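Local coordinates for protein subtilisin-like serine protease (Fervidobacterium pennivorans, PDB 1R6V) that degrades keratin into peptides as a calcium-binding, subtilisin-like serine protease, allowing its bacterium to grow on native feathers, at residues A[32-37]-A[45-50]; A[60-65]-A[252-257]; A[391-396]-A[431-436]; A[452-457]-A[480-485]; A[566-571]-A[617-622]. The protein carries 1 engineered substitution. All blocks are in the same frame, centred on the assembly; numbering follows the deposited sequence.

Contact 1 of 5, residues A[32-37]-A[45-50]; sequences GKILVG and DKIVKA
Ile-47 meets Ile-34 and Val-36 inside the propeptide, where helix 41-51 lies on one face of a four-stranded antiparallel sheet. Strand 33-38, this helix and strand 54-59 are the first half of a ferredoxin-like beta-alpha-beta-beta-alpha-beta fold, the arrangement of subtilisin propeptides. The helix is the crossover between two strands that are not neighbours: strand 64-68 sits between them. The contact is wholly apolar, and no hydrogen bond crosses it. The alpha carbons of Val-36 and Ile-47 stand 8.9 Å apart, so side chains alone span the gap from strand to helix.

Along the strand the residues alternate. Ile-34 and Val-36 point to the helix, while Lys-33 and Leu-35 turn to the other face, where helix 246-258 of the catalytic domain lies; there Lys-33 makes a salt bridge with Asp-247. Ile-89 and Leu-86 of the propeptide also touch Ile-47, adding to its apolar surroundings.

The two branches of Ile-47 divide the work. Its CG2, anti to the backbone N, receives CD1 of Ile-34, and the two side chains cross obliquely. Ile-34 manages this because its CG1 lies between the backbone N and the carbonyl carbon (chi1 54°) and the chain then runs out straight, carrying CD1 to 3.9 Å from Ile-47 CG2. The longer branch of Ile-47 reaches for Val-36 instead, tip to tip: Ile-47 CD1 stands before the fork of the valine, 3.8 Å from Val-36 CG1 and 4.1 Å from Val-36 CG2.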
# COMPACT_ATOMS: atom_id res chain seq x y z
N GLY A 32 -11.71 -10.31 -12.10
CA GLY A 32 -11.55 -11.75 -12.08
C GLY A 32 -10.57 -12.43 -11.15
O GLY A 32 -10.28 -13.61 -11.35
N LYS A 33 -10.07 -11.73 -10.15
CA LYS A 33 -9.11 -12.32 -9.23
C LYS A 33 -9.19 -11.65 -7.86
O LYS A 33 -9.46 -10.45 -7.77
CB LYS A 33 -7.69 -12.15 -9.77
CG LYS A 33 -6.60 -12.57 -8.79
CD LYS A 33 -5.21 -12.16 -9.28
CE LYS A 33 -4.70 -13.07 -10.38
NZ LYS A 33 -3.26 -12.77 -10.66
N ILE A 34 -8.99 -12.44 -6.81
CA ILE A 34 -8.96 -11.89 -5.45
C ILE A 34 -7.71 -12.35 -4.72
O ILE A 34 -7.19 -13.44 -4.98
CB ILE A 34 -10.20 -12.30 -4.60
CG1 ILE A 34 -10.38 -13.82 -4.57
CG2 ILE A 34 -11.43 -11.59 -5.13
CD1 ILE A 34 -11.54 -14.27 -3.61
N LEU A 35 -7.20 -11.50 -3.84
CA LEU A 35 -6.02 -11.82 -3.04
C LEU A 35 -6.54 -12.03 -1.64
O LEU A 35 -7.24 -11.17 -1.11
CB LEU A 35 -5.00 -10.67 -3.05
CG LEU A 35 -4.59 -10.07 -4.40
CD1 LEU A 35 -3.25 -9.39 -4.24
CD2 LEU A 35 -4.53 -11.11 -5.48
N VAL A 36 -6.22 -13.18 -1.05
CA VAL A 36 -6.70 -13.49 0.28
C VAL A 36 -5.57 -13.58 1.30
O VAL A 36 -4.67 -14.41 1.17
CB VAL A 36 -7.48 -14.84 0.29
CG1 VAL A 36 -8.00 -15.15 1.70
CG2 VAL A 36 -8.66 -14.76 -0.71
N GLY A 37 -5.61 -12.68 2.29
CA GLY A 37 -4.64 -12.68 3.36
C GLY A 37 -5.29 -13.52 4.42
O GLY A 37 -6.42 -13.24 4.84
N ASP A 45 -9.69 -22.43 1.84
CA ASP A 45 -10.38 -23.42 1.04
C ASP A 45 -11.90 -23.21 1.04
O ASP A 45 -12.57 -23.60 0.10
CB ASP A 45 -10.02 -24.83 1.50
CG ASP A 45 -8.54 -25.15 1.31
OD1 ASP A 45 -7.93 -24.60 0.36
OD2 ASP A 45 -7.99 -25.95 2.09
N LYS A 46 -12.42 -22.58 2.09
CA LYS A 46 -13.85 -22.29 2.17
C LYS A 46 -14.20 -21.21 1.14
O LYS A 46 -15.29 -21.21 0.58
CB LYS A 46 -14.25 -21.83 3.57
CG LYS A 46 -14.14 -22.92 4.63
CD LYS A 46 -14.55 -22.38 5.99
CE LYS A 46 -14.55 -23.48 7.05
NZ LYS A 46 -14.92 -22.92 8.38
N ILE A 47 -13.27 -20.29 0.91
CA ILE A 47 -13.47 -19.24 -0.08
C ILE A 47 -13.34 -19.83 -1.49
O ILE A 47 -14.12 -19.49 -2.38
CB ILE A 47 -12.42 -18.10 0.07
CG1 ILE A 47 -12.65 -17.36 1.39
CG2 ILE A 47 -12.54 -17.12 -1.10
CD1 ILE A 47 -11.58 -16.30 1.71
N VAL A 48 -12.37 -20.72 -1.69
CA VAL A 48 -12.18 -21.33 -3.00
C VAL A 48 -13.45 -22.06 -3.42
O VAL A 48 -13.93 -21.90 -4.55
CB VAL A 48 -10.97 -22.31 -3.00
CG1 VAL A 48 -10.91 -23.09 -4.30
CG2 VAL A 48 -9.68 -21.51 -2.82
N LYS A 49 -14.02 -22.82 -2.50
CA LYS A 49 -15.24 -23.54 -2.81
C LYS A 49 -16.42 -22.60 -3.03
O LYS A 49 -17.23 -22.80 -3.95
CB LYS A 49 -15.56 -24.53 -1.70
CG LYS A 49 -14.46 -25.56 -1.52
CD LYS A 49 -14.79 -26.50 -0.39
CE LYS A 49 -13.61 -27.40 -0.09
NZ LYS A 49 -13.90 -28.23 1.12
N ALA A 50 -16.53 -21.56 -2.21
CA ALA A 50 -17.64 -20.62 -2.35
C ALA A 50 -17.65 -19.91 -3.70
O ALA A 50 -18.72 -19.64 -4.26
CB ALA A 50 -17.61 -19.60 -1.21

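Contact 2 of 5, residues A[60-65]-A[252-257]; sequences PQIKVV and GIIWAT
Ile-254, on helix 246-258, reaches across to Gln-61 and Ile-62 of the propeptide. Its CB faces the 60-65 segment, and from there the side chain forks. The CG2 methyl, anti to the backbone N, lies against the glutamine, 4.0 Å from Gln-61 CB; its modelled approach to Gln-61 CG is too short for two carbons, so the exact fit at this point is doubtful. The other branch, CG1, starts beside the same glutamine and then folds over (chi2 53°). That bend takes CD1 off toward Ile-62, where it ends 4.1 Å from Ile-62 CG2.

Gln-61 lays CB and CG alongside Ile-254 at the rim of the contact, in a pose that is doubtful in detail, and the bend at chi2 (-84°) turns its amide aside; it also touches Tyr-283. An alanine here would probably leave Ile-254 CG2 with only the CB beside it and open a gap where the rest of the glutamine lay. Beyond Ile-62 the chain turns through Lys-63, whose phi is positive, and a G1 beta bulge brings it into strand 64-68.

The helix is tied within itself as well: Ile-253 O accepts both the backbone N of Thr-257 and, at 2.9 Å, Thr-257 OG1, the two donors arriving from opposite faces of the carbonyl plane. With helix 275-286 supplying Tyr-283 next door, this is consistent with the interface of subtilisin-propeptide complexes, in which the propeptide sheet packs on two surface helices of the protease.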
# COMPACT_ATOMS: atom_id res chain seq x y z
N PRO A 60 3.23 -18.15 1.19
CA PRO A 60 3.21 -18.37 2.63
C PRO A 60 4.00 -17.41 3.49
O PRO A 60 3.64 -17.19 4.65
CB PRO A 60 3.64 -19.84 2.76
CG PRO A 60 4.47 -20.09 1.55
CD PRO A 60 3.78 -19.31 0.45
N GLN A 61 5.06 -16.81 2.92
CA GLN A 61 5.88 -15.86 3.67
C GLN A 61 5.07 -14.68 4.21
O GLN A 61 5.44 -14.11 5.24
CB GLN A 61 7.05 -15.35 2.82
CG GLN A 61 6.85 -15.49 1.35
CD GLN A 61 7.20 -16.87 0.84
OE1 GLN A 61 8.37 -17.29 0.83
NE2 GLN A 61 6.21 -17.57 0.39
N ILE A 62 3.99 -14.30 3.51
CA ILE A 62 3.12 -13.22 3.99
C ILE A 62 1.66 -13.70 4.07
O ILE A 62 0.71 -12.91 4.08
CB ILE A 62 3.18 -11.93 3.10
CG1 ILE A 62 2.77 -12.23 1.66
CG2 ILE A 62 4.59 -11.31 3.18
CD1 ILE A 62 2.65 -10.96 0.78
N LYS A 63 1.49 -15.02 4.13
CA LYS A 63 0.16 -15.62 4.25
C LYS A 63 -0.89 -15.07 3.28
O LYS A 63 -1.94 -14.57 3.68
CB LYS A 63 -0.35 -15.48 5.69
CG LYS A 63 0.40 -16.34 6.71
CD LYS A 63 -0.08 -16.00 8.11
CE LYS A 63 0.35 -17.03 9.15
NZ LYS A 63 -0.24 -18.37 8.86
N VAL A 64 -0.58 -15.20 1.99
CA VAL A 64 -1.46 -14.73 0.93
C VAL A 64 -1.66 -15.82 -0.10
O VAL A 64 -0.73 -16.57 -0.40
CB VAL A 64 -0.89 -13.49 0.20
CG1 VAL A 64 -1.65 -13.24 -1.11
CG2 VAL A 64 -0.99 -12.27 1.09
N VAL A 65 -2.88 -15.92 -0.60
CA VAL A 65 -3.21 -16.86 -1.66
C VAL A 65 -3.97 -16.01 -2.67
O VAL A 65 -4.86 -15.25 -2.28
CB VAL A 65 -4.18 -17.97 -1.21
CG1 VAL A 65 -4.61 -18.80 -2.42
CG2 VAL A 65 -3.52 -18.88 -0.17
N GLY A 252 7.50 -11.35 -6.22
CA GLY A 252 8.83 -10.90 -6.64
C GLY A 252 9.61 -10.23 -5.52
O GLY A 252 10.83 -10.40 -5.41
N ILE A 253 8.91 -9.45 -4.69
CA ILE A 253 9.56 -8.76 -3.57
C ILE A 253 10.01 -9.77 -2.54
O ILE A 253 11.11 -9.68 -1.99
CB ILE A 253 8.60 -7.74 -2.92
CG1 ILE A 253 8.49 -6.51 -3.83
CG2 ILE A 253 9.09 -7.32 -1.52
CD1 ILE A 253 7.37 -5.54 -3.42
N ILE A 254 9.15 -10.76 -2.29
CA ILE A 254 9.51 -11.81 -1.33
C ILE A 254 10.71 -12.61 -1.86
O ILE A 254 11.65 -12.93 -1.12
CB ILE A 254 8.32 -12.77 -1.08
CG1 ILE A 254 7.37 -12.21 -0.01
CG2 ILE A 254 8.85 -14.10 -0.52
CD1 ILE A 254 6.86 -10.79 -0.21
N TRP A 255 10.68 -12.95 -3.15
CA TRP A 255 11.77 -13.70 -3.76
C TRP A 255 13.08 -12.91 -3.63
O TRP A 255 14.11 -13.45 -3.22
CB TRP A 255 11.48 -13.91 -5.25
CG TRP A 255 12.36 -14.90 -5.93
CD1 TRP A 255 12.11 -16.24 -6.11
CD2 TRP A 255 13.61 -14.64 -6.57
NE1 TRP A 255 13.14 -16.82 -6.83
CE2 TRP A 255 14.07 -15.86 -7.12
CE3 TRP A 255 14.40 -13.48 -6.74
CZ2 TRP A 255 15.29 -15.95 -7.83
CZ3 TRP A 255 15.61 -13.58 -7.44
CH2 TRP A 255 16.04 -14.80 -7.97
N ALA A 256 13.04 -11.62 -3.96
CA ALA A 256 14.24 -10.79 -3.89
C ALA A 256 14.80 -10.72 -2.47
O ALA A 256 16.02 -10.75 -2.26
CB ALA A 256 13.93 -9.38 -4.39
N THR A 257 13.90 -10.57 -1.50
CA THR A 257 14.30 -10.51 -0.10
C THR A 257 14.94 -11.83 0.33
O THR A 257 16.01 -11.85 0.95
CB THR A 257 13.08 -10.25 0.80
OG1 THR A 257 12.50 -8.98 0.47
CG2 THR A 257 13.49 -10.25 2.29

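Contact 3 of 5, residues A[391-396]-A[431-436]; sequences VAVLLQ and VKLDAA
Leu-394 and Ala-436 meet at a flat group, the carbonyl of Ala-436: the CD2 methyl of the leucine sits over one face of it, 3.8 Å from Ala-436 C. The same CD2 reaches Ala-436 CB at 3.9 Å, so this methyl spans backbone and side chain together. Leu-394 CG lies anti to its own carbonyl carbon (chi1 -63°), which swings the fork across toward helix 433-438. Another planar group, the carboxylate of Asp-434, stays within its own helix: its OD1 takes a bent, weak hydrogen bond from Ala-435 N in the first turn, just after the N-cap residue Lys-432.

One turn from Ala-436, Leu-433 CD2 packs against the CG1 branch of Val-393, 3.9 Å from Val-393 CG1 and 4.1 Å from Val-393 CB, and these two side chains cross at about a right angle. Leu-147 packs on Leu-433, and Leu-410 on Leu-394.

Helix 380-397 carries Ser-381, the probable charge-relay serine, near its start, several turns away. Aliphatic carbons and one carbonyl face meet here, and all four touching residues are buried, which implies that shape and exclusion of water, not directed polar bonds, hold these two segments together.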
# COMPACT_ATOMS: atom_id res chain seq x y z
N VAL A 391 22.47 4.27 -1.51
CA VAL A 391 22.19 3.30 -0.44
C VAL A 391 23.10 2.08 -0.55
O VAL A 391 23.61 1.56 0.46
CB VAL A 391 20.69 2.84 -0.47
CG1 VAL A 391 20.45 1.71 0.56
CG2 VAL A 391 19.78 4.02 -0.13
N ALA A 392 23.29 1.57 -1.77
CA ALA A 392 24.14 0.40 -1.94
C ALA A 392 25.57 0.66 -1.46
O ALA A 392 26.18 -0.21 -0.84
CB ALA A 392 24.14 -0.05 -3.41
N VAL A 393 26.10 1.84 -1.76
CA VAL A 393 27.45 2.20 -1.32
C VAL A 393 27.48 2.29 0.22
O VAL A 393 28.38 1.77 0.88
CB VAL A 393 27.92 3.55 -1.99
CG1 VAL A 393 29.31 3.97 -1.47
CG2 VAL A 393 28.01 3.36 -3.51
N LEU A 394 26.45 2.91 0.80
CA LEU A 394 26.38 3.03 2.25
C LEU A 394 26.29 1.69 2.96
O LEU A 394 26.86 1.52 4.04
CB LEU A 394 25.18 3.88 2.67
CG LEU A 394 25.19 5.35 2.22
CD1 LEU A 394 23.89 6.02 2.62
CD2 LEU A 394 26.38 6.08 2.85
N LEU A 395 25.58 0.74 2.36
CA LEU A 395 25.42 -0.57 3.00
C LEU A 395 26.74 -1.32 3.05
O LEU A 395 26.89 -2.23 3.86
CB LEU A 395 24.34 -1.38 2.29
CG LEU A 395 22.93 -0.84 2.59
CD1 LEU A 395 21.91 -1.55 1.73
CD2 LEU A 395 22.61 -1.01 4.09
N GLN A 396 27.68 -0.95 2.19
CA GLN A 396 28.99 -1.59 2.23
C GLN A 396 29.73 -1.06 3.46
O GLN A 396 30.35 -1.83 4.21
CB GLN A 396 29.84 -1.27 1.00
CG GLN A 396 31.25 -1.85 1.11
CD GLN A 396 32.12 -1.50 -0.07
OE1 GLN A 396 31.62 -1.10 -1.12
NE2 GLN A 396 33.43 -1.66 0.08
N VAL A 431 20.48 14.60 -2.37
CA VAL A 431 21.22 13.52 -1.72
C VAL A 431 22.72 13.72 -1.99
O VAL A 431 23.13 14.06 -3.10
CB VAL A 431 20.74 12.13 -2.26
CG1 VAL A 431 21.13 11.96 -3.73
CG2 VAL A 431 21.33 11.00 -1.40
N LYS A 432 23.54 13.51 -0.96
CA LYS A 432 24.98 13.66 -1.08
C LYS A 432 25.70 12.41 -0.59
O LYS A 432 25.76 12.15 0.62
CB LYS A 432 25.43 14.89 -0.27
CG LYS A 432 25.12 16.21 -0.97
CD LYS A 432 26.04 16.36 -2.16
CE LYS A 432 25.99 17.75 -2.73
NZ LYS A 432 26.90 17.83 -3.90
N LEU A 433 26.24 11.66 -1.53
CA LEU A 433 26.95 10.42 -1.21
C LEU A 433 28.20 10.70 -0.40
O LEU A 433 28.50 9.98 0.56
CB LEU A 433 27.36 9.68 -2.50
CG LEU A 433 27.50 8.15 -2.52
CD1 LEU A 433 28.49 7.77 -3.60
CD2 LEU A 433 27.92 7.59 -1.18
N ASP A 434 28.94 11.74 -0.76
CA ASP A 434 30.16 12.01 -0.03
C ASP A 434 29.90 12.34 1.44
O ASP A 434 30.56 11.79 2.32
CB ASP A 434 31.04 13.07 -0.72
CG ASP A 434 30.31 14.39 -1.01
OD1 ASP A 434 29.11 14.52 -0.72
OD2 ASP A 434 30.98 15.32 -1.54
N ALA A 435 28.93 13.22 1.70
CA ALA A 435 28.61 13.59 3.08
C ALA A 435 27.98 12.40 3.82
O ALA A 435 28.28 12.15 4.99
CB ALA A 435 27.65 14.79 3.11
N ALA A 436 27.13 11.65 3.13
CA ALA A 436 26.50 10.49 3.77
C ALA A 436 27.53 9.43 4.15
O ALA A 436 27.47 8.86 5.25
CB ALA A 436 25.45 9.88 2.84

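Contact 4 of 5, residues A[452-457]-A[480-485]; sequences VVVTDA and AKTGPD
Val-454 and Thr-482 meet in a methyl-to-methyl contact between strand 446-455 and the loop just after strand 478-481, with no hydrogen bond from one segment to the other. The valine CG2 stands 3.8 Å from Thr-482 CG2, and the two side chains cross at about a right angle. Thr-482 CG2 also looks at the strand backbone, 4.5 Å from Val-452 O.

The torsion of the threonine settles which end faces which way. OG1 lies between the backbone N and the carbonyl carbon (chi1 60°), leaving the methyl to turn to Val-454. The buried hydroxyl is gripped twice beyond the two segments, by Val-463 O and Val-466 N, so the rotation of the side chain is probably fixed and its methyl is held toward the valine.

The two strands belong to different sheets of an Ig-like beta sandwich: 446-455 to a sheet of three strands, 478-481 to the edge of a sheet of four. Val-454 therefore lies in the layer between them, where Val-466 and Val-552 also touch it. Val-453, the next residue back, points to the other side of its strand, and its CG1 only grazes Asp-485 O at 4.5 Å, where the chain curls round to strand 487-494.

Neighbouring domains reach both segments. Tyr-273 OH and Tyr-275 OH, from the protease part, bond to Lys-481 N and Thr-482 O, while Asp-456 OD2 pairs with Ser-602 OG of the second sandwich domain.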
# COMPACT_ATOMS: atom_id res chain seq x y z
N VAL A 452 -0.15 1.67 16.03
CA VAL A 452 -1.33 2.29 16.62
C VAL A 452 -2.32 1.12 16.61
O VAL A 452 -2.57 0.52 15.56
CB VAL A 452 -1.86 3.50 15.79
CG1 VAL A 452 -3.16 4.02 16.42
CG2 VAL A 452 -0.82 4.63 15.78
N VAL A 453 -2.81 0.77 17.79
CA VAL A 453 -3.75 -0.34 17.93
C VAL A 453 -5.10 0.23 18.35
O VAL A 453 -5.22 0.79 19.44
CB VAL A 453 -3.28 -1.33 19.02
CG1 VAL A 453 -4.16 -2.57 19.01
CG2 VAL A 453 -1.81 -1.71 18.79
N VAL A 454 -6.11 0.08 17.49
CA VAL A 454 -7.46 0.60 17.77
C VAL A 454 -8.36 -0.59 18.11
O VAL A 454 -8.44 -1.54 17.34
CB VAL A 454 -8.04 1.34 16.54
CG1 VAL A 454 -9.38 2.02 16.90
CG2 VAL A 454 -7.03 2.38 16.04
N THR A 455 -9.05 -0.52 19.25
CA THR A 455 -9.93 -1.61 19.68
C THR A 455 -11.26 -1.03 20.14
O THR A 455 -11.44 0.18 20.12
CB THR A 455 -9.35 -2.38 20.88
OG1 THR A 455 -9.16 -1.47 21.97
CG2 THR A 455 -8.02 -3.02 20.53
N ASP A 456 -12.18 -1.90 20.54
CA ASP A 456 -13.47 -1.43 21.04
C ASP A 456 -13.21 -0.91 22.46
O ASP A 456 -12.08 -0.93 22.94
CB ASP A 456 -14.53 -2.55 21.02
CG ASP A 456 -14.09 -3.81 21.73
OD1 ASP A 456 -13.08 -3.81 22.45
OD2 ASP A 456 -14.79 -4.84 21.56
N ALA A 457 -14.27 -0.46 23.13
CA ALA A 457 -14.15 0.12 24.47
C ALA A 457 -13.39 -0.70 25.51
O ALA A 457 -12.56 -0.16 26.23
CB ALA A 457 -15.54 0.47 24.99
N ALA A 480 -1.64 5.03 7.47
CA ALA A 480 -1.85 3.59 7.38
C ALA A 480 -3.26 3.26 7.86
O ALA A 480 -3.87 4.01 8.61
CB ALA A 480 -0.83 2.83 8.22
N LYS A 481 -3.77 2.12 7.42
CA LYS A 481 -5.10 1.70 7.83
C LYS A 481 -4.98 0.48 8.74
O LYS A 481 -4.14 -0.39 8.51
CB LYS A 481 -5.90 1.35 6.58
CG LYS A 481 -5.96 2.49 5.59
CD LYS A 481 -6.65 2.11 4.30
CE LYS A 481 -8.16 2.21 4.43
NZ LYS A 481 -8.82 1.97 3.11
N THR A 482 -5.81 0.39 9.77
CA THR A 482 -5.71 -0.76 10.66
C THR A 482 -6.15 -2.02 9.94
O THR A 482 -7.05 -2.00 9.11
CB THR A 482 -6.55 -0.59 11.95
OG1 THR A 482 -7.94 -0.43 11.60
CG2 THR A 482 -6.08 0.63 12.76
N GLY A 483 -5.49 -3.13 10.28
CA GLY A 483 -5.83 -4.41 9.68
C GLY A 483 -6.90 -5.10 10.51
O GLY A 483 -7.47 -4.50 11.43
N PRO A 484 -7.18 -6.39 10.23
CA PRO A 484 -8.20 -7.13 10.98
C PRO A 484 -8.01 -7.16 12.50
O PRO A 484 -8.98 -7.34 13.24
CB PRO A 484 -8.13 -8.52 10.37
CG PRO A 484 -6.70 -8.64 9.94
CD PRO A 484 -6.45 -7.28 9.31
N ASP A 485 -6.78 -7.00 12.97
CA ASP A 485 -6.54 -7.02 14.40
C ASP A 485 -6.47 -5.62 15.00
O ASP A 485 -6.05 -5.45 16.14
CB ASP A 485 -5.27 -7.80 14.74
CG ASP A 485 -5.33 -9.25 14.28
OD1 ASP A 485 -6.41 -9.87 14.36
OD2 ASP A 485 -4.28 -9.76 13.83

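Contact 5 of 5, residues A[566-571]-A[617-622]; sequences LSTLKD and TDITIQ
Ile-619 is the first residue of 617-622 to meet the 566-571 loop, since Thr-617 and Asp-618 only lead in; Asp-618 OD1 is hydrogen-bonded to Ala-640 N. The side chain of Ile-619 is stretched out, CG1 anti to the backbone N (chi1 -178°) and chi2 near 166°, and this carries CD1 out to the loop. There it stops 3.5 Å from Leu-566 CD2, tighter than usual for two methyls; Ile-619 CD1 is also 4.5 Å from Thr-568 OG1, a loose contact.

Thr-620 points away from the loop, as strand alternation requires, and touches Val-637. Ile-621 turns back in, and its CG1 lies 4.0 Å from the same Leu-566 CD2, while its CD1 is 4.2 Å from Leu-566 CD1. One leucine fork thus sits against two isoleucines on one side of the strand, crossing Ile-621 at about a right angle. Gln-622 closes the segment with its backbone N bonded to Thr-564 OG1.

The loop keeps its shape through a type I beta turn, Leu-569 N bonding Leu-566 O at 2.9 Å, and farther on Lys-570 NZ forms a salt bridge with Asp-571 OD2. Ile-609, on strand 604-610 of the facing sheet, touches both Leu-566 and Ile-621. The arrangement is that of a beta-sandwich end, where the loop passing from strand 558-562 in one sheet to strand 573-577 in the other tucks a leucine between the layers.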
# COMPACT_ATOMS: atom_id res chain seq x y z
N LEU A 566 -48.19 -3.32 19.28
CA LEU A 566 -48.18 -4.75 18.97
C LEU A 566 -49.02 -5.55 19.95
O LEU A 566 -48.74 -6.73 20.21
CB LEU A 566 -46.75 -5.29 18.98
CG LEU A 566 -45.74 -4.64 18.02
CD1 LEU A 566 -44.38 -5.33 18.14
CD2 LEU A 566 -46.25 -4.77 16.60
N SER A 567 -50.05 -4.92 20.50
CA SER A 567 -50.92 -5.57 21.48
C SER A 567 -51.67 -6.76 20.89
O SER A 567 -52.12 -7.64 21.62
CB SER A 567 -51.93 -4.56 22.04
OG SER A 567 -52.77 -4.07 21.00
N THR A 568 -51.79 -6.78 19.56
CA THR A 568 -52.47 -7.86 18.86
C THR A 568 -51.57 -9.09 18.70
O THR A 568 -52.03 -10.13 18.24
CB THR A 568 -52.91 -7.43 17.45
OG1 THR A 568 -51.77 -7.03 16.69
CG2 THR A 568 -53.91 -6.28 17.53
N LEU A 569 -50.30 -8.94 19.06
CA LEU A 569 -49.36 -10.05 18.95
C LEU A 569 -49.23 -10.76 20.29
O LEU A 569 -49.43 -10.15 21.34
CB LEU A 569 -47.98 -9.55 18.50
CG LEU A 569 -47.90 -8.99 17.07
CD1 LEU A 569 -46.46 -8.63 16.73
CD2 LEU A 569 -48.43 -10.02 16.09
N LYS A 570 -48.89 -12.04 20.23
CA LYS A 570 -48.73 -12.86 21.43
C LYS A 570 -47.29 -12.78 21.91
O LYS A 570 -46.37 -13.20 21.21
CB LYS A 570 -49.09 -14.31 21.11
CG LYS A 570 -49.83 -15.03 22.23
CD LYS A 570 -49.04 -15.05 23.52
CE LYS A 570 -49.91 -15.53 24.68
NZ LYS A 570 -49.17 -15.55 25.97
N ASP A 571 -47.11 -12.23 23.11
CA ASP A 571 -45.81 -12.08 23.75
C ASP A 571 -44.73 -11.56 22.80
O ASP A 571 -43.76 -12.25 22.52
CB ASP A 571 -45.35 -13.41 24.35
CG ASP A 571 -46.33 -13.96 25.36
OD1 ASP A 571 -46.87 -13.17 26.16
OD2 ASP A 571 -46.55 -15.19 25.36
N THR A 617 -52.16 -10.99 10.28
CA THR A 617 -52.09 -10.10 9.12
C THR A 617 -50.73 -9.39 9.11
O THR A 617 -50.06 -9.36 10.13
CB THR A 617 -53.20 -9.02 9.20
OG1 THR A 617 -54.48 -9.66 9.30
CG2 THR A 617 -53.18 -8.12 7.98
N ASP A 618 -50.32 -8.86 7.96
CA ASP A 618 -49.05 -8.14 7.86
C ASP A 618 -49.08 -6.97 8.82
O ASP A 618 -50.11 -6.29 8.96
CB ASP A 618 -48.83 -7.57 6.46
CG ASP A 618 -48.24 -8.58 5.49
OD1 ASP A 618 -48.20 -9.78 5.83
OD2 ASP A 618 -47.83 -8.16 4.39
N ILE A 619 -47.98 -6.73 9.51
CA ILE A 619 -47.91 -5.60 10.40
C ILE A 619 -46.55 -4.94 10.25
O ILE A 619 -45.51 -5.59 10.35
CB ILE A 619 -48.15 -6.02 11.88
CG1 ILE A 619 -48.12 -4.78 12.77
CG2 ILE A 619 -47.10 -7.01 12.34
CD1 ILE A 619 -48.68 -5.04 14.16
N THR A 620 -46.57 -3.65 9.94
CA THR A 620 -45.34 -2.89 9.79
C THR A 620 -44.95 -2.37 11.16
O THR A 620 -45.76 -1.78 11.86
CB THR A 620 -45.51 -1.71 8.83
OG1 THR A 620 -45.70 -2.21 7.50
CG2 THR A 620 -44.27 -0.82 8.86
N ILE A 621 -43.71 -2.62 11.56
CA ILE A 621 -43.22 -2.18 12.86
C ILE A 621 -42.23 -1.06 12.60
O ILE A 621 -41.34 -1.20 11.77
CB ILE A 621 -42.56 -3.34 13.60
CG1 ILE A 621 -43.55 -4.51 13.67
CG2 ILE A 621 -42.10 -2.90 14.97
CD1 ILE A 621 -42.98 -5.79 14.24
N GLN A 622 -42.39 0.07 13.29
CA GLN A 622 -41.50 1.21 13.07
C GLN A 622 -40.83 1.67 14.36
O GLN A 622 -41.36 1.47 15.44
CB GLN A 622 -42.30 2.36 12.47
CG GLN A 622 -42.81 2.11 11.05
CD GLN A 622 -43.77 3.19 10.57
OE1 GLN A 622 -44.93 3.21 10.95
NE2 GLN A 622 -43.27 4.10 9.75

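Contacts 1 and 2 share one propeptide sheet: strands 33-38 and 64-68 are neighbours, joined by a probable hydrogen bond from Val-36 N to Val-65 O. Contact 1, wholly buried and apolar, packs the sheet's own helix, whereas contact 2 brings in a helix of the catalytic domain and has a partly exposed amide side chain at its rim. Contact 3 is buried in the protease, its centre about 44 Å from that of contact 1. Contacts 4 and 5 belong to separate sandwich domains: 452-457/480-485 is mostly buried and leans on a threonine, while 566-571/617-622, about 51 Å from the chain centre, is the more open one, mixing apolar packing with exposed turn residues.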